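Local coordinates for protein SPI-1 type 3 secretion system secretin (Salmonella enterica subsp. enterica serovar Typhimurium, PDB 4G08) that forms a ring-shaped multimer with a central pore in the outer membrane, part of the injectisome that delivers bacterial effector proteins into host cells, at residues 101-106 and 142-147; 95-100 and 146-151; 28-33 and 53-58; 21-26 and 47-52; 41-46 and 85-90. All coordinates share one frame; numbering follows the deposited sequence. Where two conformers were deposited one is given.

How the interactions relate
The five contacts fall into two groups in this periplasmic part of the secretin. Interactions 3, 4 and 5 come first along the chain, their segments alternating; interactions 3 and 4 share helix 23-30, with centres about 12 Å apart and rings in contact. Interaction 5 touches interaction 4 and runs from helix 42-45 to the turn ahead of strand 89-94. Interactions 1 and 2 follow, centres about 7 Å apart, sharing residues 146-147 of helix 134-150, of which Met-147 takes part in both. Between interactions 2 and 4 the centres are about 43 Å apart. The chain thus builds two separate small cores, the N0 region and a following beta-alpha-beta-beta-alpha unit, and interaction 5 lies where the backbone passes between them.

Interaction 1. Residues 101-106 and 142-147; sequences NEFNNF and NAATMM
Met-147 and Ala-143, both in contact with Phe-103, are tied to each other by the helical bond Met-147 N to Ala-143 O, 2.9 Å; no hydrogen bond passes between 101-106 and 142-147, whose contact is apolar. The Phe-103 ring extends toward the second helix with CG anti to the backbone N (chi1 -178°). Its far end reaches the Ala-144 methyl, CZ to CB 3.7 Å, and CE1 of the same ring lies 3.9 Å from Ala-143 CB. Met-147 SD approaches this ring at its edge, 3.8 Å from Phe-103 CD1, a Met-aromatic contact. A bend at chi3 then carries Met-147 CE over one face of the Phe-106 ring; the modelled carbon approach is too close to be trusted in detail. The axes of these two six-residue segments approach to 11.2 Å, with 125° between their N-to-C directions. The two segments therefore pack obliquely, and Phe-103 also touches Leu-95 and Leu-119, in the loops either side of helix 100-109.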
# COMPACT_ATOMS: atom_id res chain seq x y z
N ASN A 101 -9.66 17.05 5.65
CA ASN A 101 -10.86 16.28 5.41
C ASN A 101 -11.28 16.25 3.95
O ASN A 101 -11.65 15.23 3.46
CB ASN A 101 -12.00 16.69 6.34
CG ASN A 101 -13.07 15.65 6.44
OD1 ASN A 101 -12.91 14.66 7.12
ND2 ASN A 101 -14.15 15.84 5.74
N GLU A 102 -11.18 17.37 3.26
CA GLU A 102 -11.44 17.45 1.83
C GLU A 102 -10.47 16.58 1.04
O GLU A 102 -10.85 15.93 0.07
CB GLU A 102 -11.30 18.92 1.39
CG GLU A 102 -11.73 19.27 -0.03
CD GLU A 102 -11.42 20.72 -0.38
OE1 GLU A 102 -11.01 21.49 0.53
OE2 GLU A 102 -11.52 21.08 -1.57
N PHE A 103 -9.20 16.61 1.43
CA PHE A 103 -8.18 15.83 0.74
C PHE A 103 -8.36 14.33 0.95
O PHE A 103 -8.38 13.55 -0.00
CB PHE A 103 -6.80 16.26 1.21
CG PHE A 103 -5.69 15.54 0.53
CD1 PHE A 103 -5.53 15.65 -0.83
CD2 PHE A 103 -4.90 14.66 1.23
CE1 PHE A 103 -4.53 14.97 -1.48
CE2 PHE A 103 -3.93 13.93 0.59
CZ PHE A 103 -3.74 14.09 -0.77
N ASN A 104 -8.67 13.95 2.19
CA ASN A 104 -9.00 12.57 2.52
C ASN A 104 -10.14 12.05 1.66
O ASN A 104 -10.05 10.97 1.08
CB ASN A 104 -9.44 12.50 3.97
CG ASN A 104 -8.39 11.89 4.86
OD1 ASN A 104 -7.97 10.75 4.66
ND2 ASN A 104 -8.04 12.61 5.91
N ASN A 105 -11.24 12.78 1.66
CA ASN A 105 -12.39 12.37 0.87
C ASN A 105 -12.05 12.25 -0.59
O ASN A 105 -12.52 11.34 -1.27
CB ASN A 105 -13.53 13.36 1.04
CG ASN A 105 -14.14 13.30 2.41
OD1 ASN A 105 -13.90 12.35 3.16
ND2 ASN A 105 -14.86 14.34 2.78
N PHE A 106 -11.19 13.13 -1.06
CA PHE A 106 -10.78 13.09 -2.44
C PHE A 106 -10.06 11.78 -2.75
O PHE A 106 -10.35 11.13 -3.75
CB PHE A 106 -9.89 14.28 -2.74
CG PHE A 106 -9.24 14.22 -4.08
CD1 PHE A 106 -9.99 14.39 -5.23
CD2 PHE A 106 -7.92 13.85 -4.20
CE1 PHE A 106 -9.40 14.32 -6.47
CE2 PHE A 106 -7.33 13.75 -5.43
CZ PHE A 106 -8.07 13.98 -6.57
N ASN A 142 2.09 13.12 -4.50
CA ASN A 142 1.71 13.79 -5.74
C ASN A 142 0.33 14.39 -5.63
O ASN A 142 0.11 15.49 -6.12
CB ASN A 142 1.79 12.87 -6.96
CG ASN A 142 1.38 13.56 -8.24
OD1 ASN A 142 1.97 14.58 -8.63
ND2 ASN A 142 0.28 13.12 -8.83
N ALA A 143 -0.63 13.64 -5.10
CA ALA A 143 -1.98 14.14 -5.05
C ALA A 143 -2.05 15.41 -4.20
O ALA A 143 -2.71 16.38 -4.58
CB ALA A 143 -2.93 13.09 -4.50
N ALA A 144 -1.36 15.41 -3.07
CA ALA A 144 -1.38 16.57 -2.20
C ALA A 144 -0.71 17.76 -2.88
O ALA A 144 -1.18 18.90 -2.77
CB ALA A 144 -0.69 16.26 -0.89
N THR A 145 0.35 17.50 -3.63
CA THR A 145 1.06 18.59 -4.30
C THR A 145 0.23 19.21 -5.41
O THR A 145 0.11 20.44 -5.49
CB THR A 145 2.41 18.12 -4.87
OG1 THR A 145 3.18 17.51 -3.83
CG2 THR A 145 3.17 19.29 -5.43
N MET A 146 -0.43 18.37 -6.20
CA MET A 146 -1.32 18.86 -7.24
C MET A 146 -2.47 19.65 -6.62
O MET A 146 -2.80 20.74 -7.08
CB MET A 146 -1.87 17.71 -8.08
CG MET A 146 -0.85 17.09 -9.03
SD MET A 146 0.16 18.27 -9.98
CE MET A 146 -1.03 19.55 -10.39
N MET A 147 -3.11 19.07 -5.61
CA MET A 147 -4.28 19.72 -5.03
C MET A 147 -3.95 21.03 -4.33
O MET A 147 -4.76 21.96 -4.34
CB MET A 147 -5.00 18.78 -4.07
CG MET A 147 -6.37 19.33 -3.70
SD MET A 147 -7.48 18.15 -2.91
CE MET A 147 -7.81 17.06 -4.29

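Interaction 2. Residues 95-100 and 146-151; sequences LRNVSL and MMDKQN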
# COMPACT_ATOMS: atom_id res chain seq x y z
N LEU A 95 0.12 20.35 3.14
CA LEU A 95 -1.24 20.53 2.68
C LEU A 95 -1.78 21.85 3.18
O LEU A 95 -2.45 21.90 4.21
CB LEU A 95 -2.12 19.40 3.22
CG LEU A 95 -3.45 19.24 2.50
CD1 LEU A 95 -3.20 18.73 1.10
CD2 LEU A 95 -4.37 18.31 3.26
N ARG A 96 -1.44 22.94 2.50
CA ARG A 96 -1.71 24.28 3.03
C ARG A 96 -3.08 24.85 2.64
O ARG A 96 -3.57 25.75 3.32
CB ARG A 96 -0.62 25.26 2.59
CG ARG A 96 0.78 24.69 2.60
CD ARG A 96 1.33 24.77 4.01
NE ARG A 96 2.65 24.18 4.15
CZ ARG A 96 3.22 23.98 5.32
NH1 ARG A 96 2.62 24.38 6.43
NH2 ARG A 96 4.41 23.39 5.39
N ASN A 97 -3.55 24.53 1.44
CA ASN A 97 -4.68 25.26 0.84
C ASN A 97 -5.97 24.46 0.72
O ASN A 97 -6.95 24.93 0.15
CB ASN A 97 -4.30 25.80 -0.54
CG ASN A 97 -3.02 26.60 -0.50
OD1 ASN A 97 -2.81 27.41 0.40
ND2 ASN A 97 -2.07 26.25 -1.36
N VAL A 98 -5.97 23.28 1.32
CA VAL A 98 -7.14 22.42 1.33
C VAL A 98 -7.26 21.76 2.69
O VAL A 98 -6.26 21.55 3.37
CB VAL A 98 -6.98 21.33 0.27
CG1 VAL A 98 -7.80 20.11 0.62
CG2 VAL A 98 -7.39 21.89 -1.08
N SER A 99 -8.49 21.52 3.12
CA SER A 99 -8.70 20.86 4.41
C SER A 99 -8.27 19.42 4.31
O SER A 99 -8.41 18.78 3.27
CB SER A 99 -10.16 20.94 4.86
OG SER A 99 -11.02 20.23 3.99
N LEU A 100 -7.75 18.91 5.41
CA LEU A 100 -7.32 17.54 5.45
C LEU A 100 -8.51 16.65 5.14
O LEU A 100 -8.40 15.69 4.44
CB LEU A 100 -6.72 17.20 6.80
CG LEU A 100 -6.31 15.74 6.99
CD1 LEU A 100 -5.39 15.27 5.92
CD2 LEU A 100 -5.69 15.49 8.36
N MET A 146 -0.43 18.37 -6.20
CA MET A 146 -1.32 18.86 -7.24
C MET A 146 -2.47 19.65 -6.62
O MET A 146 -2.80 20.74 -7.08
CB MET A 146 -1.87 17.71 -8.08
CG MET A 146 -0.85 17.09 -9.03
SD MET A 146 0.16 18.27 -9.98
CE MET A 146 -1.03 19.55 -10.39
N MET A 147 -3.11 19.07 -5.61
CA MET A 147 -4.28 19.72 -5.03
C MET A 147 -3.95 21.03 -4.33
O MET A 147 -4.76 21.96 -4.34
CB MET A 147 -5.00 18.78 -4.07
CG MET A 147 -6.37 19.33 -3.70
SD MET A 147 -7.48 18.15 -2.91
CE MET A 147 -7.81 17.06 -4.29
N ASP A 148 -2.81 21.09 -3.65
CA ASP A 148 -2.45 22.31 -2.94
C ASP A 148 -2.22 23.45 -3.92
O ASP A 148 -2.70 24.57 -3.72
CB ASP A 148 -1.21 22.09 -2.09
CG ASP A 148 -1.39 22.57 -0.68
OD1 ASP A 148 -2.55 22.81 -0.28
OD2 ASP A 148 -0.37 22.79 0.01
N LYS A 149 -1.52 23.16 -5.00
CA LYS A 149 -1.27 24.18 -5.99
C LYS A 149 -2.55 24.71 -6.60
O LYS A 149 -2.70 25.91 -6.82
CB LYS A 149 -0.36 23.66 -7.09
CG LYS A 149 -0.05 24.75 -8.08
CD LYS A 149 0.85 24.23 -9.17
CE LYS A 149 2.22 23.91 -8.60
NZ LYS A 149 2.90 25.14 -8.12
N GLN A 150 -3.42 23.78 -6.99
CA GLN A 150 -4.60 24.22 -7.70
C GLN A 150 -5.51 25.08 -6.80
O GLN A 150 -6.48 25.66 -7.28
CB GLN A 150 -5.34 23.04 -8.34
CG GLN A 150 -4.64 22.42 -9.55
CD GLN A 150 -3.79 23.41 -10.35
OE1 GLN A 150 -2.75 23.01 -10.91
NE2 GLN A 150 -4.43 24.48 -10.82
N ASN A 151 -5.28 25.06 -5.49
CA ASN A 151 -6.10 25.82 -4.53
C ASN A 151 -5.35 27.01 -3.97
O ASN A 151 -5.82 27.68 -3.05
CB ASN A 151 -6.53 24.93 -3.37
CG ASN A 151 -7.69 24.04 -3.73
OD1 ASN A 151 -8.85 24.47 -3.72
ND2 ASN A 151 -7.39 22.83 -4.18
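Asn-97 reaches across to the last turn of helix 134-150. Its CB lies 3.5 Å from Asp-148 OD1 and equally close to Asn-151 O. Next along, Asn-97 CG is 3.8 Å from Asp-148 O. With CG beside the backbone N (chi1 -53°), this torsion turns the amide toward the carbonyl of Asp-148, and Asn-97 ND2 donates to Asp-148 O at 3.0 Å. That bond is nearly straight, but the donor stands above the carbonyl plane, 46° out of it; Asn-151 N reaches the same oxygen from the opposite face.

The Asp-148 carboxylate replies to the backbone of the loop. Arg-96 N donates to OD2 of Asp-148 at 2.7 Å and Asn-97 N to OD1 of Asp-148 at 2.6 Å, each met on the syn side, so two successive amides fix the rotation of the carboxylate. Next to this polar grip, Val-98 CG2 lies 3.8 Å from Met-147 CG and closes tightly on Asn-151, whose ND2 donates to Met-147 O at 2.8 Å, the acceptor lying in the plane of the Asn-151 amide.

The loop 95-100 joins strand 89-94 to helix 100-109, where Ser-99 is the N-cap. The contact joins the first strand-to-helix connection to the end of the final helix of a beta-alpha-beta-beta-alpha unit, a topology consistent with a ring-building motif of secretion systems.

Interaction 3. Residues 28-33 and 53-58; sequences DAMALQ and FEFHDP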
# COMPACT_ATOMS: atom_id res chain seq x y z
N ASP A 28 3.68 -15.37 -6.81
CA ASP A 28 3.39 -15.76 -8.18
C ASP A 28 2.31 -16.83 -8.22
O ASP A 28 1.40 -16.78 -9.04
CB ASP A 28 4.64 -16.27 -8.89
CG ASP A 28 5.52 -15.15 -9.39
OD1 ASP A 28 5.07 -13.99 -9.37
OD2 ASP A 28 6.68 -15.43 -9.76
N ALA A 29 2.39 -17.77 -7.28
CA ALA A 29 1.40 -18.83 -7.20
C ALA A 29 0.02 -18.27 -6.87
O ALA A 29 -0.98 -18.65 -7.48
CB ALA A 29 1.81 -19.85 -6.16
N MET A 30 -0.02 -17.32 -5.95
CA MET A 30 -1.28 -16.67 -5.60
C MET A 30 -1.90 -15.95 -6.80
O MET A 30 -3.12 -15.89 -6.94
CB MET A 30 -1.07 -15.69 -4.46
CG MET A 30 -2.20 -14.68 -4.39
SD MET A 30 -1.96 -13.37 -3.19
CE MET A 30 -1.84 -14.39 -1.73
N ALA A 31 -1.04 -15.44 -7.67
CA ALA A 31 -1.48 -14.55 -8.74
C ALA A 31 -2.10 -15.32 -9.90
O ALA A 31 -2.59 -14.73 -10.85
CB ALA A 31 -0.32 -13.73 -9.24
N LEU A 32 -1.91 -16.64 -9.91
CA LEU A 32 -2.41 -17.46 -10.99
C LEU A 32 -3.89 -17.23 -11.21
O LEU A 32 -4.40 -17.42 -12.31
CB LEU A 32 -2.18 -18.93 -10.67
CG LEU A 32 -0.70 -19.20 -10.76
CD1 LEU A 32 -0.39 -20.67 -10.66
CD2 LEU A 32 -0.24 -18.65 -12.09
N GLN A 33 -4.59 -17.09 -10.10
CA GLN A 33 -6.03 -17.00 -10.13
C GLN A 33 -6.44 -15.54 -10.05
O GLN A 33 -7.56 -15.23 -9.65
CB GLN A 33 -6.63 -17.80 -8.97
CG GLN A 33 -6.12 -19.23 -8.89
CD GLN A 33 -7.00 -20.12 -8.02
OE1 GLN A 33 -7.54 -19.68 -7.01
NE2 GLN A 33 -7.13 -21.39 -8.41
N PHE A 53 -1.25 -23.89 1.85
CA PHE A 53 -2.02 -22.73 1.44
C PHE A 53 -3.14 -23.05 0.49
O PHE A 53 -2.96 -23.75 -0.51
CB PHE A 53 -1.13 -21.66 0.83
CG PHE A 53 -0.19 -21.05 1.80
CD1 PHE A 53 -0.59 -20.00 2.59
CD2 PHE A 53 1.06 -21.61 2.00
CE1 PHE A 53 0.25 -19.49 3.55
CE2 PHE A 53 1.90 -21.11 2.96
CZ PHE A 53 1.49 -20.05 3.74
N GLU A 54 -4.26 -22.39 0.74
CA GLU A 54 -5.38 -22.34 -0.17
C GLU A 54 -5.65 -20.88 -0.47
O GLU A 54 -5.50 -20.02 0.40
CB GLU A 54 -6.62 -22.96 0.48
CG GLU A 54 -6.60 -24.48 0.56
CD GLU A 54 -6.68 -25.15 -0.80
OE1 GLU A 54 -7.25 -24.54 -1.74
OE2 GLU A 54 -6.23 -26.31 -0.92
N PHE A 55 -5.99 -20.60 -1.71
CA PHE A 55 -6.12 -19.24 -2.17
C PHE A 55 -7.60 -18.92 -2.41
O PHE A 55 -7.96 -18.30 -3.40
CB PHE A 55 -5.30 -19.05 -3.45
CG PHE A 55 -3.83 -19.26 -3.25
CD1 PHE A 55 -3.17 -18.67 -2.19
CD2 PHE A 55 -3.12 -20.11 -4.07
CE1 PHE A 55 -1.83 -18.88 -1.98
CE2 PHE A 55 -1.77 -20.32 -3.88
CZ PHE A 55 -1.13 -19.73 -2.80
N HIS A 56 -8.43 -19.32 -1.48
CA HIS A 56 -9.88 -19.11 -1.58
C HIS A 56 -10.25 -17.68 -1.26
O HIS A 56 -11.38 -17.27 -1.43
CB HIS A 56 -10.63 -20.07 -0.65
CG HIS A 56 -10.11 -20.07 0.74
ND1 HIS A 56 -9.05 -20.86 1.13
CD2 HIS A 56 -10.47 -19.36 1.83
CE1 HIS A 56 -8.77 -20.62 2.39
NE2 HIS A 56 -9.62 -19.72 2.84
N ASP A 57 -9.29 -16.91 -0.76
CA ASP A 57 -9.54 -15.53 -0.39
C ASP A 57 -8.23 -14.76 -0.30
O ASP A 57 -7.71 -14.52 0.78
CB ASP A 57 -10.27 -15.46 0.95
CG ASP A 57 -10.72 -14.05 1.30
OD1 ASP A 57 -10.32 -13.09 0.60
OD2 ASP A 57 -11.40 -13.89 2.34
N PRO A 58 -7.72 -14.31 -1.46
CA PRO A 58 -6.37 -13.78 -1.57
C PRO A 58 -6.14 -12.51 -0.75
O PRO A 58 -5.07 -12.34 -0.14
CB PRO A 58 -6.24 -13.48 -3.05
CG PRO A 58 -7.14 -14.46 -3.72
CD PRO A 58 -8.24 -14.79 -2.75
O HOH W 1 -7.58 -17.52 -5.71
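Phe-55 is the first residue of 53-58 to touch 28-33; Phe-53 before it meets Phe-26 of the same helix edge-to-face. The Phe-55 ring lies flat against the helix backbone. Met-30 CA stands 4.0 Å from the ring centroid, only 7° off the normal, a CH-pi contact over the centre of one face. Two ring carbons also touch side chains: Phe-55 CE1 is 4.1 Å from Met-30 CB, and Phe-55 CE2 is 4.3 Å from Ala-29 CB. The ring gets there with CG beside its own backbone N (chi1 -62°).

The carbonyl of Phe-55 faces Gln-33, and a water between them donates to Phe-55 O and to Gln-33 OE1, both at a rather short 2.5 Å. His-56 then turns away from the helix, and Asp-57 takes the N-cap position of helix 58-69, its OD1 making a weak bond to Ala-60 N.

Pro-58 opens that helix and packs on the far end of Met-30, SD of Met-30 lying 4.3 Å from CB of Pro-58. Met-30 is extended as far as SD and bends at chi3 (-60°), which sets CE 4.1 Å from Pro-58 O. Leu-61 and Leu-62 of helix 58-69 also touch Met-30, while Leu-61 and Phe-16 also touch Phe-55. The connection passes alongside 28-33 and starts helix 58-69, consistent with the secretin N0 fold, in which two helices pack together between small sheets.

Interaction 4. Residues 21-26 and 47-52; sequences DSLRTF and KKITGN
Asp-21 and Ile-49 face each other as an antiparallel hydrogen-bonded pair: Ile-49 N donates to Asp-21 O at 2.9 Å and Asp-21 N to Ile-49 O at 3.1 Å, both in the carbonyl plane. Two residues on, Leu-23 N donates to Lys-47 O at 3.0 Å, tilted 30° from that carbonyl plane, so the pairing continues as the first segment turns into its helix. Among the side chains, Leu-23 CD2 packs on Ile-49 CB at 3.8 Å. Ile-49, extended through CG1 (chi1 -170°), sets CD1 over the centre of one face of the Phe-26 ring, 4.0 Å from its centroid, while CG2 of Ile-49 touches CB of Phe-26 at 3.8 Å.

What positions this shell lies a step farther out. Ser-22 is the N-cap of helix 23-30, its OG accepting from Thr-25 N at 3.2 Å, which fixes the corner between strand and helix. Asp-21 OD2 accepts from Lys-19 N, and Lys-47 NZ makes a salt bridge to Asp-84. Strand 16-22 pairs with strand 48-50 on one side and strand 52-53 on the other; helix 58-69 supplies Leu-69, which touches Leu-23 and Ile-49, and Leu-61 and Leu-65, which touch Phe-26.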
# COMPACT_ATOMS: atom_id res chain seq x y z
N ASP A 21 9.86 -21.80 0.29
CA ASP A 21 9.85 -21.18 -1.01
C ASP A 21 9.99 -19.68 -0.84
O ASP A 21 9.63 -19.14 0.20
CB ASP A 21 8.54 -21.50 -1.74
CG ASP A 21 8.37 -22.97 -1.99
OD1 ASP A 21 9.17 -23.55 -2.76
OD2 ASP A 21 7.39 -23.55 -1.47
N SER A 22 10.60 -19.02 -1.81
CA SER A 22 10.75 -17.58 -1.71
C SER A 22 9.38 -16.94 -1.82
O SER A 22 8.48 -17.48 -2.45
CB SER A 22 11.67 -17.05 -2.80
OG SER A 22 10.97 -16.98 -4.04
N LEU A 23 9.22 -15.77 -1.21
CA LEU A 23 7.96 -15.04 -1.31
C LEU A 23 7.61 -14.76 -2.76
O LEU A 23 6.44 -14.66 -3.11
CB LEU A 23 8.03 -13.73 -0.54
CG LEU A 23 7.85 -13.91 0.96
CD1 LEU A 23 7.32 -12.66 1.62
CD2 LEU A 23 6.93 -15.08 1.22
N ARG A 24 8.63 -14.59 -3.60
CA ARG A 24 8.35 -14.31 -5.00
C ARG A 24 7.63 -15.48 -5.66
O ARG A 24 6.63 -15.30 -6.35
CB ARG A 24 9.61 -13.97 -5.78
CG ARG A 24 9.28 -13.37 -7.14
CD ARG A 24 10.52 -12.91 -7.88
NE ARG A 24 11.31 -11.96 -7.11
CZ ARG A 24 11.05 -10.66 -7.07
NH1 ARG A 24 9.99 -10.18 -7.69
NH2 ARG A 24 11.87 -9.83 -6.43
N THR A 25 8.13 -16.68 -5.42
CA THR A 25 7.48 -17.86 -5.95
C THR A 25 6.08 -18.01 -5.38
O THR A 25 5.11 -18.18 -6.12
CB THR A 25 8.31 -19.10 -5.60
OG1 THR A 25 9.54 -19.05 -6.32
CG2 THR A 25 7.56 -20.36 -5.96
N PHE A 26 5.96 -17.76 -4.09
CA PHE A 26 4.68 -17.91 -3.41
C PHE A 26 3.64 -16.96 -3.98
O PHE A 26 2.53 -17.38 -4.33
CB PHE A 26 4.86 -17.66 -1.93
CG PHE A 26 3.57 -17.69 -1.17
CD1 PHE A 26 2.98 -18.90 -0.85
CD2 PHE A 26 2.90 -16.53 -0.91
CE1 PHE A 26 1.76 -18.92 -0.21
CE2 PHE A 26 1.71 -16.54 -0.23
CZ PHE A 26 1.12 -17.74 0.10
N LYS A 47 12.52 -13.33 1.63
CA LYS A 47 11.90 -14.11 2.69
C LYS A 47 11.43 -15.45 2.17
O LYS A 47 11.20 -15.61 1.01
CB LYS A 47 10.75 -13.34 3.32
CG LYS A 47 11.16 -12.20 4.19
CD LYS A 47 10.00 -11.38 4.61
CE LYS A 47 10.25 -10.59 5.85
NZ LYS A 47 11.65 -10.40 6.13
N LYS A 48 11.32 -16.41 3.06
CA LYS A 48 10.82 -17.72 2.69
C LYS A 48 9.52 -17.97 3.42
O LYS A 48 9.26 -17.40 4.48
CB LYS A 48 11.83 -18.79 3.09
CG LYS A 48 13.24 -18.50 2.63
CD LYS A 48 13.48 -19.07 1.25
CE LYS A 48 14.88 -18.78 0.77
NZ LYS A 48 14.92 -18.67 -0.71
N ILE A 49 8.78 -18.95 2.93
CA ILE A 49 7.51 -19.26 3.53
C ILE A 49 7.23 -20.75 3.45
O ILE A 49 7.72 -21.44 2.56
CB ILE A 49 6.38 -18.46 2.87
CG1 ILE A 49 5.10 -18.61 3.68
CG2 ILE A 49 6.19 -18.87 1.42
CD1 ILE A 49 3.95 -17.83 3.08
N THR A 50 6.65 -21.27 4.52
CA THR A 50 6.27 -22.67 4.57
C THR A 50 4.83 -22.78 5.02
O THR A 50 4.38 -22.02 5.86
CB THR A 50 7.14 -23.46 5.55
OG1 THR A 50 8.47 -23.55 5.04
CG2 THR A 50 6.60 -24.85 5.73
N GLY A 51 4.12 -23.76 4.47
CA GLY A 51 2.80 -24.09 4.96
C GLY A 51 1.85 -24.59 3.90
O GLY A 51 2.12 -24.50 2.70
N ASN A 52 0.71 -25.09 4.35
CA ASN A 52 -0.33 -25.47 3.43
C ASN A 52 -1.23 -24.29 3.11
O ASN A 52 -1.80 -23.67 4.02
CB ASN A 52 -1.15 -26.61 4.00
CG ASN A 52 -2.30 -27.00 3.11
OD1 ASN A 52 -2.10 -27.33 1.94
ND2 ASN A 52 -3.51 -26.82 3.60

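Interaction 5. Residues 41-46 and 85-90; sequences SKMAAR and ASEMRN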
# COMPACT_ATOMS: atom_id res chain seq x y z
N SER A 41 8.88 -6.85 -4.00
CA SER A 41 10.10 -6.08 -3.86
C SER A 41 11.29 -6.98 -3.59
O SER A 41 11.13 -8.11 -3.14
CB SER A 41 9.96 -5.08 -2.72
OG SER A 41 10.15 -5.72 -1.47
N LYS A 42 12.48 -6.42 -3.69
CA LYS A 42 13.68 -7.19 -3.45
C LYS A 42 13.68 -7.75 -2.03
O LYS A 42 13.88 -8.94 -1.82
CB LYS A 42 14.90 -6.30 -3.65
CG LYS A 42 16.15 -6.85 -2.99
CD LYS A 42 17.28 -5.85 -3.01
CE LYS A 42 17.31 -5.05 -1.73
NZ LYS A 42 18.06 -3.79 -1.92
N MET A 43 13.40 -6.89 -1.05
CA MET A 43 13.45 -7.32 0.34
C MET A 43 12.36 -8.33 0.68
O MET A 43 12.53 -9.15 1.57
CB MET A 43 13.35 -6.14 1.30
CG MET A 43 14.58 -5.26 1.31
SD MET A 43 16.03 -6.16 1.91
CE MET A 43 15.59 -6.39 3.63
N ALA A 44 11.19 -8.21 0.06
CA ALA A 44 10.14 -9.19 0.34
C ALA A 44 10.55 -10.53 -0.23
O ALA A 44 10.30 -11.58 0.37
CB ALA A 44 8.82 -8.75 -0.24
N ALA A 45 11.13 -10.49 -1.42
CA ALA A 45 11.43 -11.69 -2.17
C ALA A 45 12.49 -12.56 -1.50
O ALA A 45 12.59 -13.75 -1.80
CB ALA A 45 11.87 -11.34 -3.58
N ARG A 46 13.28 -12.00 -0.59
CA ARG A 46 14.30 -12.80 0.05
C ARG A 46 13.78 -13.57 1.27
O ARG A 46 14.45 -14.46 1.77
CB ARG A 46 15.51 -11.97 0.44
CG ARG A 46 15.25 -10.97 1.53
CD ARG A 46 16.40 -9.99 1.58
NE ARG A 46 17.59 -10.57 2.20
CZ ARG A 46 17.87 -10.48 3.49
NH1 ARG A 46 17.04 -9.86 4.32
NH2 ARG A 46 18.97 -11.04 3.97
N ALA A 85 8.31 -4.80 5.39
CA ALA A 85 7.96 -3.68 6.25
C ALA A 85 9.11 -2.70 6.32
O ALA A 85 8.90 -1.49 6.48
CB ALA A 85 7.58 -4.17 7.63
N SER A 86 10.32 -3.18 6.03
CA SER A 86 11.52 -2.35 6.14
C SER A 86 11.60 -1.32 5.01
O SER A 86 12.43 -0.41 5.05
CB SER A 86 12.77 -3.24 6.14
OG SER A 86 13.10 -3.66 4.83
N GLU A 87 10.76 -1.48 3.99
CA GLU A 87 10.76 -0.58 2.84
C GLU A 87 9.67 0.47 2.96
O GLU A 87 9.38 1.21 2.03
CB GLU A 87 10.56 -1.39 1.56
CG GLU A 87 11.78 -2.22 1.18
CD GLU A 87 11.50 -3.20 0.06
OE1 GLU A 87 12.30 -3.22 -0.90
OE2 GLU A 87 10.69 -4.13 0.27
N MET A 88 9.01 0.49 4.11
CA MET A 88 7.95 1.45 4.36
C MET A 88 8.49 2.85 4.13
O MET A 88 9.60 3.17 4.56
CB MET A 88 7.48 1.30 5.79
CG MET A 88 6.54 2.40 6.23
SD MET A 88 4.89 1.80 6.65
CE MET A 88 5.23 0.42 7.73
N ARG A 89 7.74 3.66 3.40
CA ARG A 89 8.08 5.06 3.25
C ARG A 89 7.33 5.90 4.28
O ARG A 89 6.12 5.74 4.46
CB ARG A 89 7.76 5.57 1.84
CG ARG A 89 8.00 7.08 1.69
CD ARG A 89 8.38 7.56 0.29
NE ARG A 89 8.78 8.98 0.33
CZ ARG A 89 8.20 9.94 -0.42
NH1 ARG A 89 7.53 9.62 -1.52
NH2 ARG A 89 8.40 11.22 -0.13
N ASN A 90 8.09 6.67 5.05
CA ASN A 90 7.49 7.57 6.01
C ASN A 90 7.61 9.01 5.52
O ASN A 90 8.71 9.51 5.33
CB ASN A 90 8.18 7.44 7.36
CG ASN A 90 8.01 6.06 7.96
OD1 ASN A 90 6.96 5.71 8.47
ND2 ASN A 90 9.05 5.24 7.84
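Ser-41 turns OG between its backbone N and carbonyl carbon (chi1 79°), and Glu-87, with CG beside its backbone N (chi1 -71°) and the chain extended beyond, brings its carboxylate up to that hydroxyl. Ser-41 OG donates to Glu-87 OE2; the modelled 2.4 Å is very short, and its exact length is doubtful. The same OG accepts from Ala-44 N at 3.1 Å, so Ser-41 serves as N-cap of the short, loosely formed helix 42-45 while holding the carboxylate. Ser-41 follows strand 38-40 and Glu-87 strand 80-84, parallel neighbours in the mixed sheet of the N0 region, so the contact ties together what comes after each strand. Glu-87 OE2 has a second donor in Asp-84 N. Met-43 flanks the carboxylate, its CB 3.5 Å from Glu-87 OE2, and, bent at chi2 and chi3, brings CE to 3.9 Å from Ser-86 OG, whose main partner is Asp-84 OD2. Beyond the turn, Arg-89 on strand 89-94 makes a salt bridge to Asp-138 of helix 134-150.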